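Local atomic coordinates of nitrate transport protein (Parabacteroides distasonis, PDB entry 3HN0), a protein that probably serves as the solute-binding component of an ABC transporter, capturing a small molecule, perhaps nitrate or a related anion, for uptake into the cell. Residues G84-V89 with R146-E151; D56-P61 with A185-P190; D177-A182 with K251-G256. All blocks are in the same frame, centred on the assembly; numbering follows the deposited sequence.

Contact 1 of 3, residues G84-V89 with R146-E151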
# COMPACT_ATOMS: atom_id res chain seq x y z
N GLY A 84 5.39 -6.38 6.05
CA GLY A 84 6.75 -6.17 5.54
C GLY A 84 7.57 -7.43 5.73
O GLY A 84 8.15 -7.67 6.78
N THR A 85 7.58 -8.30 4.73
CA THR A 85 8.29 -9.54 4.89
C THR A 85 9.45 -9.79 3.96
O THR A 85 10.28 -10.65 4.25
CB THR A 85 7.31 -10.76 4.82
OG1 THR A 85 6.82 -10.90 3.52
CG2 THR A 85 6.15 -10.56 5.73
N LEU A 86 9.52 -9.08 2.84
CA LEU A 86 10.53 -9.41 1.85
C LEU A 86 11.20 -8.16 1.28
O LEU A 86 10.55 -7.25 0.77
CB LEU A 86 9.92 -10.28 0.75
CG LEU A 86 10.95 -11.08 -0.04
CD1 LEU A 86 11.61 -12.17 0.89
CD2 LEU A 86 10.29 -11.68 -1.27
N TYR A 87 12.53 -8.15 1.40
CA TYR A 87 13.33 -7.09 0.87
C TYR A 87 14.49 -7.58 0.04
O TYR A 87 15.02 -8.65 0.27
CB TYR A 87 13.85 -6.23 2.03
CG TYR A 87 12.80 -5.47 2.75
CD1 TYR A 87 12.05 -6.09 3.78
CD2 TYR A 87 12.50 -4.14 2.43
CE1 TYR A 87 11.04 -5.40 4.46
CE2 TYR A 87 11.48 -3.46 3.11
CZ TYR A 87 10.77 -4.09 4.12
OH TYR A 87 9.78 -3.41 4.80
N LEU A 88 14.87 -6.83 -0.99
CA LEU A 88 16.03 -7.18 -1.80
C LEU A 88 17.25 -6.46 -1.26
O LEU A 88 17.21 -5.24 -1.08
CB LEU A 88 15.80 -6.72 -3.23
CG LEU A 88 16.88 -6.93 -4.29
CD1 LEU A 88 17.16 -8.41 -4.50
CD2 LEU A 88 16.38 -6.24 -5.57
N VAL A 89 18.34 -7.19 -1.08
CA VAL A 89 19.60 -6.61 -0.65
C VAL A 89 20.69 -6.90 -1.69
O VAL A 89 20.68 -7.94 -2.34
CB VAL A 89 20.03 -7.15 0.74
CG1 VAL A 89 19.02 -6.74 1.80
CG2 VAL A 89 20.20 -8.72 0.74
N ARG A 146 23.61 -10.81 -3.83
CA ARG A 146 22.28 -10.27 -4.05
C ARG A 146 21.32 -11.34 -3.56
O ARG A 146 21.52 -12.52 -3.86
CB ARG A 146 22.18 -9.94 -5.55
CG ARG A 146 20.84 -9.71 -6.17
CD ARG A 146 21.02 -9.53 -7.72
NE ARG A 146 21.42 -8.18 -8.07
CZ ARG A 146 21.84 -7.81 -9.28
NH1 ARG A 146 21.95 -8.69 -10.27
NH2 ARG A 146 22.15 -6.55 -9.51
N ALA A 147 20.33 -10.92 -2.75
CA ALA A 147 19.43 -11.83 -2.12
C ALA A 147 18.15 -11.16 -1.69
O ALA A 147 18.05 -9.93 -1.68
CB ALA A 147 20.13 -12.49 -0.89
N VAL A 148 17.18 -12.00 -1.37
CA VAL A 148 15.99 -11.55 -0.70
C VAL A 148 15.97 -12.09 0.72
O VAL A 148 16.33 -13.24 0.96
CB VAL A 148 14.70 -11.94 -1.44
CG1 VAL A 148 14.55 -11.11 -2.72
CG2 VAL A 148 14.67 -13.41 -1.70
N LEU A 149 15.56 -11.22 1.66
CA LEU A 149 15.50 -11.55 3.10
C LEU A 149 14.36 -10.83 3.78
O LEU A 149 13.98 -9.75 3.40
CB LEU A 149 16.81 -11.16 3.81
CG LEU A 149 18.06 -11.98 3.52
CD1 LEU A 149 19.30 -11.30 4.16
CD2 LEU A 149 17.98 -13.41 3.96
N GLY A 150 13.90 -11.42 4.88
CA GLY A 150 13.03 -10.77 5.87
C GLY A 150 13.70 -10.79 7.23
O GLY A 150 14.80 -11.31 7.38
N GLU A 151 13.05 -10.22 8.23
CA GLU A 151 13.63 -10.04 9.54
C GLU A 151 13.55 -11.32 10.35
O GLU A 151 12.61 -12.04 10.18
CB GLU A 151 12.89 -8.93 10.25
CG GLU A 151 13.07 -7.57 9.55
CD GLU A 151 14.47 -7.02 9.69
OE1 GLU A 151 15.36 -7.66 10.33
OE2 GLU A 151 14.69 -5.94 9.16
O HOH W 1 10.41 -9.16 7.70
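Val89 and Ala147 fit as bump and dip between these two antiparallel strands. The CG2 branch of Val89 leans over the low methyl of Ala147, with Val89 CG2 4.1 Å from Ala147 CB, and the same Val89 CG2 also lies 4.4 Å from Leu149 CD1. Its chi1 of -64° places CG2 between the backbone N and carbonyl carbon, on the side of the neighbouring strand. Tyr87 shares this face; Leu149 O lies at the edge of its ring, near the ring plane, while the hydroxyl reaches on to Arg239 O. Leu154 of helix 153-160 and Ile135 of helix 132-141 close over the same face. On the reverse face Leu86 crosses Val148 at a slant, Leu86 CD1 lying 3.9 Å from Val148 CB, and Leu170 packs on both; Leu88 extends its CD1 to 3.3 Å from Ala147 O. Gly150, having no side chain, lets Thr85 O approach its CA to 3.2 Å. Beyond that point a water bridges Gly84 O and Glu151 N. The backbones are joined by reciprocal bonds in the pairs Tyr87-Leu149 and Val89-Ala147, the straightest being Val89 N to Ala147 O (2.8 Å, 173° at the hydrogen). Buried peptide groups thus satisfy one another between two largely apolar faces, and charge is kept to the two ends, where Arg146 pairs with Glu90 and Glu151 with Arg239.

Contact 2 of 3, residues D56-P61 with A185-P190; sequences DIAVLP and AVVYTP
Strands 57-61 and 185-188 run antiparallel, their axes 4.7 Å apart at closest approach, with Ala58-Val187 and Leu60-Ala185 as hydrogen-bonded pairs and Ile57-Tyr188 and Val59-Val186 as non-hydrogen-bonded ones. Val187 N to Ala58 O is nearly straight, 2.9 Å long with 174° at the hydrogen. The ladder runs one bond past the strands, where Thr189 N bonds Asp56 O from near the line of its carbonyl, though the N-H is bent to 145°; Thr189 OG1 also comes within 3.1 Å of Asp56 O. OD2 of the Asp56 carboxylate accepts a bond from the backbone N of Lys8.

On one face, Ile57 crosses Val186 at a slant, Ile57 CG2 lying 3.7 Å from Val186 CG1. With chi1 at -62°, CG2 of Ile57 stands beside its own carbonyl carbon and also rides 3.5 Å from Val187 O. Val59 lies alongside Val186, pointing the same way. Tyr188 offers only its CB to Ile57 CG1, at 4.3 Å; its ring leads away from strand 57-61 and touches Lys76 and Ala78 of strand 76-82, and its hydroxyl bonds Glu193. On the other face Val187 CG2 sits 4.0 Å from both Ala58 CB and Leu60 CD2, Leu60 crossing Val187 at about a right angle, and helix 62-70 packs over Ala185 and Val187 with Ala65.

Strand 57-61 is flanked on its other edge by strand 6-12. Insertion of a late, antiparallel strand, 184-188, between 57-61 and 76-82 gives the order 33-40, 6-12, 57-61, 184-188, 76-82, the signature of a lobe of a type II periplasmic binding protein.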
# COMPACT_ATOMS: atom_id res chain seq x y z
N ASP A 56 -5.52 -23.45 19.02
CA ASP A 56 -6.81 -22.78 18.80
C ASP A 56 -6.70 -21.72 17.69
O ASP A 56 -7.62 -21.53 16.92
CB ASP A 56 -7.28 -22.12 20.10
CG ASP A 56 -7.54 -23.15 21.21
OD1 ASP A 56 -8.23 -24.15 20.86
OD2 ASP A 56 -7.04 -23.01 22.37
N ILE A 57 -5.57 -21.02 17.67
CA ILE A 57 -5.28 -19.94 16.72
C ILE A 57 -3.86 -20.21 16.23
O ILE A 57 -3.01 -20.67 17.00
CB ILE A 57 -5.29 -18.58 17.47
CG1 ILE A 57 -6.71 -18.35 18.07
CG2 ILE A 57 -4.76 -17.46 16.56
CD1 ILE A 57 -6.85 -17.23 19.06
N ALA A 58 -3.59 -19.95 14.95
CA ALA A 58 -2.25 -20.18 14.44
C ALA A 58 -1.90 -19.08 13.50
O ALA A 58 -2.79 -18.55 12.84
CB ALA A 58 -2.16 -21.54 13.72
N VAL A 59 -0.62 -18.77 13.37
CA VAL A 59 -0.18 -17.73 12.50
C VAL A 59 0.84 -18.36 11.55
O VAL A 59 1.88 -18.86 12.03
CB VAL A 59 0.46 -16.58 13.34
CG1 VAL A 59 0.77 -15.39 12.43
CG2 VAL A 59 -0.48 -16.16 14.51
N LEU A 60 0.53 -18.37 10.24
CA LEU A 60 1.33 -19.08 9.23
C LEU A 60 1.06 -18.45 7.89
O LEU A 60 0.17 -17.59 7.73
CB LEU A 60 1.05 -20.60 9.21
CG LEU A 60 -0.29 -21.10 8.60
CD1 LEU A 60 -0.38 -22.57 8.82
CD2 LEU A 60 -1.54 -20.45 9.21
N PRO A 61 1.82 -18.88 6.89
CA PRO A 61 1.71 -18.18 5.63
C PRO A 61 0.29 -18.28 5.07
O PRO A 61 -0.40 -19.32 5.24
CB PRO A 61 2.69 -18.92 4.73
CG PRO A 61 3.76 -19.37 5.68
CD PRO A 61 2.96 -19.83 6.88
N ALA A 185 -1.18 -15.10 7.63
CA ALA A 185 -2.52 -15.37 8.09
C ALA A 185 -2.55 -15.68 9.57
O ALA A 185 -1.73 -16.48 10.08
CB ALA A 185 -3.14 -16.60 7.37
N VAL A 186 -3.50 -15.05 10.23
CA VAL A 186 -3.95 -15.52 11.55
C VAL A 186 -5.21 -16.31 11.29
O VAL A 186 -6.22 -15.74 10.85
CB VAL A 186 -4.22 -14.36 12.52
CG1 VAL A 186 -4.72 -14.89 13.87
CG2 VAL A 186 -2.99 -13.46 12.70
N VAL A 187 -5.18 -17.60 11.61
CA VAL A 187 -6.34 -18.47 11.42
C VAL A 187 -6.85 -18.99 12.76
O VAL A 187 -6.09 -19.03 13.73
CB VAL A 187 -6.00 -19.65 10.47
CG1 VAL A 187 -5.50 -19.07 9.10
CG2 VAL A 187 -5.04 -20.68 11.11
N TYR A 188 -8.12 -19.39 12.79
CA TYR A 188 -8.75 -19.82 14.02
C TYR A 188 -9.72 -20.96 13.76
O TYR A 188 -10.25 -21.12 12.63
CB TYR A 188 -9.44 -18.63 14.71
CG TYR A 188 -10.60 -18.04 14.00
CD1 TYR A 188 -10.44 -17.06 13.03
CD2 TYR A 188 -11.91 -18.49 14.25
CE1 TYR A 188 -11.48 -16.55 12.35
CE2 TYR A 188 -12.97 -17.94 13.59
CZ TYR A 188 -12.77 -16.95 12.66
OH TYR A 188 -13.86 -16.41 11.95
N THR A 189 -9.96 -21.70 14.82
CA THR A 189 -10.83 -22.87 14.74
C THR A 189 -12.23 -22.49 15.21
O THR A 189 -12.47 -21.42 15.72
CB THR A 189 -10.28 -24.00 15.63
OG1 THR A 189 -10.08 -23.48 16.92
CG2 THR A 189 -8.94 -24.61 15.12
N PRO A 190 -13.22 -23.37 14.98
CA PRO A 190 -14.58 -22.93 15.23
C PRO A 190 -14.94 -22.49 16.65
O PRO A 190 -15.83 -21.65 16.83
CB PRO A 190 -15.38 -24.21 14.85
CG PRO A 190 -14.62 -24.78 13.77
CD PRO A 190 -13.19 -24.59 14.16
O HOH W 2 -9.76 -24.96 19.18

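Contact 3 of 3, residues D177-A182 with K251-G256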
# COMPACT_ATOMS: atom_id res chain seq x y z
N ASP A 177 0.12 0.80 -4.16
CA ASP A 177 -0.30 -0.17 -3.15
C ASP A 177 0.62 0.05 -1.94
O ASP A 177 1.53 -0.72 -1.77
CB ASP A 177 -0.18 -1.62 -3.71
CG ASP A 177 -0.68 -2.76 -2.70
OD1 ASP A 177 -1.58 -2.41 -1.94
OD2 ASP A 177 -0.18 -3.98 -2.64
N THR A 178 0.40 1.08 -1.08
CA THR A 178 1.22 1.23 0.14
C THR A 178 0.97 0.12 1.13
O THR A 178 1.82 -0.14 1.99
CB THR A 178 1.06 2.62 0.92
OG1 THR A 178 -0.26 2.75 1.45
CG2 THR A 178 1.38 3.79 0.01
N LEU A 179 -0.18 -0.53 1.06
CA LEU A 179 -0.50 -1.60 2.02
C LEU A 179 0.36 -2.83 1.76
O LEU A 179 0.94 -3.39 2.69
CB LEU A 179 -1.99 -2.01 1.98
CG LEU A 179 -2.41 -3.16 2.91
CD1 LEU A 179 -2.19 -2.79 4.34
CD2 LEU A 179 -3.89 -3.64 2.72
N GLY A 180 0.49 -3.22 0.51
CA GLY A 180 1.18 -4.49 0.22
C GLY A 180 0.44 -5.77 0.53
O GLY A 180 -0.71 -5.78 0.95
N PHE A 181 1.12 -6.89 0.26
CA PHE A 181 0.46 -8.17 0.22
C PHE A 181 0.07 -8.72 1.59
O PHE A 181 0.85 -8.71 2.50
CB PHE A 181 1.37 -9.23 -0.42
CG PHE A 181 1.81 -8.92 -1.82
CD1 PHE A 181 0.92 -8.90 -2.86
CD2 PHE A 181 3.15 -8.68 -2.08
CE1 PHE A 181 1.34 -8.66 -4.16
CE2 PHE A 181 3.57 -8.43 -3.37
CZ PHE A 181 2.68 -8.41 -4.40
N ALA A 182 -1.11 -9.32 1.69
CA ALA A 182 -1.51 -10.03 2.88
C ALA A 182 -0.89 -11.44 2.85
O ALA A 182 -1.55 -12.43 2.52
CB ALA A 182 -3.03 -10.03 3.01
N LYS A 251 -9.93 -7.88 2.41
CA LYS A 251 -10.34 -8.97 1.53
C LYS A 251 -9.65 -8.82 0.19
O LYS A 251 -9.16 -9.80 -0.41
CB LYS A 251 -11.88 -9.00 1.36
CG LYS A 251 -12.40 -10.13 0.41
CD LYS A 251 -13.92 -10.13 0.27
N ASP A 252 -9.53 -7.58 -0.30
CA ASP A 252 -8.89 -7.37 -1.59
C ASP A 252 -7.42 -7.66 -1.62
O ASP A 252 -6.94 -8.23 -2.60
CB ASP A 252 -9.22 -5.95 -2.15
CG ASP A 252 -10.70 -5.81 -2.58
OD1 ASP A 252 -11.44 -6.82 -2.73
OD2 ASP A 252 -11.15 -4.65 -2.77
N ALA A 253 -6.68 -7.30 -0.56
CA ALA A 253 -5.28 -7.67 -0.41
C ALA A 253 -5.08 -9.18 -0.20
O ALA A 253 -3.97 -9.70 -0.43
CB ALA A 253 -4.62 -6.91 0.75
N VAL A 254 -6.10 -9.85 0.34
CA VAL A 254 -6.00 -11.30 0.56
C VAL A 254 -6.20 -11.99 -0.76
O VAL A 254 -5.33 -12.70 -1.22
CB VAL A 254 -7.00 -11.82 1.60
CG1 VAL A 254 -7.07 -13.39 1.58
CG2 VAL A 254 -6.60 -11.29 3.00
N MSE A 255 -7.33 -11.72 -1.40
CA MSE A 255 -7.68 -12.45 -2.63
C MSE A 255 -6.77 -12.03 -3.78
O MSE A 255 -6.40 -12.87 -4.61
CB MSE A 255 -9.14 -12.23 -2.98
CG MSE A 255 -10.08 -12.70 -1.89
SE MSE A 255 -9.94 -14.63 -1.56
CE MSE A 255 -10.68 -15.13 -3.12
N GLY A 256 -6.39 -10.76 -3.84
CA GLY A 256 -5.36 -10.35 -4.82
C GLY A 256 -4.02 -11.05 -4.71
O GLY A 256 -3.42 -11.45 -5.72
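The flat carbonyl group of Ala253 receives the methyl of Ala182, Ala182 CB resting 3.6 Å from Ala253 O, while Gly180 O lies 4.1 Å from Ala253 CB. No aromatic ring enters the contact, since that of Phe181 packs on Leu111 and Tyr114 of helix 107-119 and on Leu173. What remains is a small apolar patch without a hydrogen bond across it. Ala253, modelled in two conformers, points its CB towards the loop; in the one described, it meets Leu179 CD2 at 3.9 Å. Leu179 holds CG opposite its backbone N (chi1 177°), which carries the branched end out to the helix. On the next residue, Val254 CG2 touches Ala182 CB at 3.8 Å. A weak bond runs from Gly180 N to Asp177 OD1 within the loop. Trp83 packs on both Leu179 and Ala182, and Ala228 N of the second subunit bonds Thr178 OG1. A bound 1,2-ethanediol, probably from the crystallisation liquor, lies near Leu179. The loop leads from one lobe into strand 184-188 of the other, so the packing joins the second interlobe crossover of a type II binding-protein fold to a helix near the C terminus.

How the contacts relate
From the N terminus, strand 57-61 comes first and waits for its partner until 185-190, so contact 2 closes a long loop that includes the smaller sheet of the other lobe. Contact 1 opens and shuts within that loop, pairing 84-89 with 146-151 in that smaller sheet; the two centres are 24 Å apart on opposite sides of the chain's centre. Contact 3 starts at 177-182, after contact 1 has closed and just before contact 2 does, and ends only at helix 251-256, so contacts 2 and 3 cross. Contacts 1 and 2 thus each pair two strands of one lobe's sheet, while contact 3 ties the returning crossover, which adjoins 185-190, to the C-terminal part of the chain.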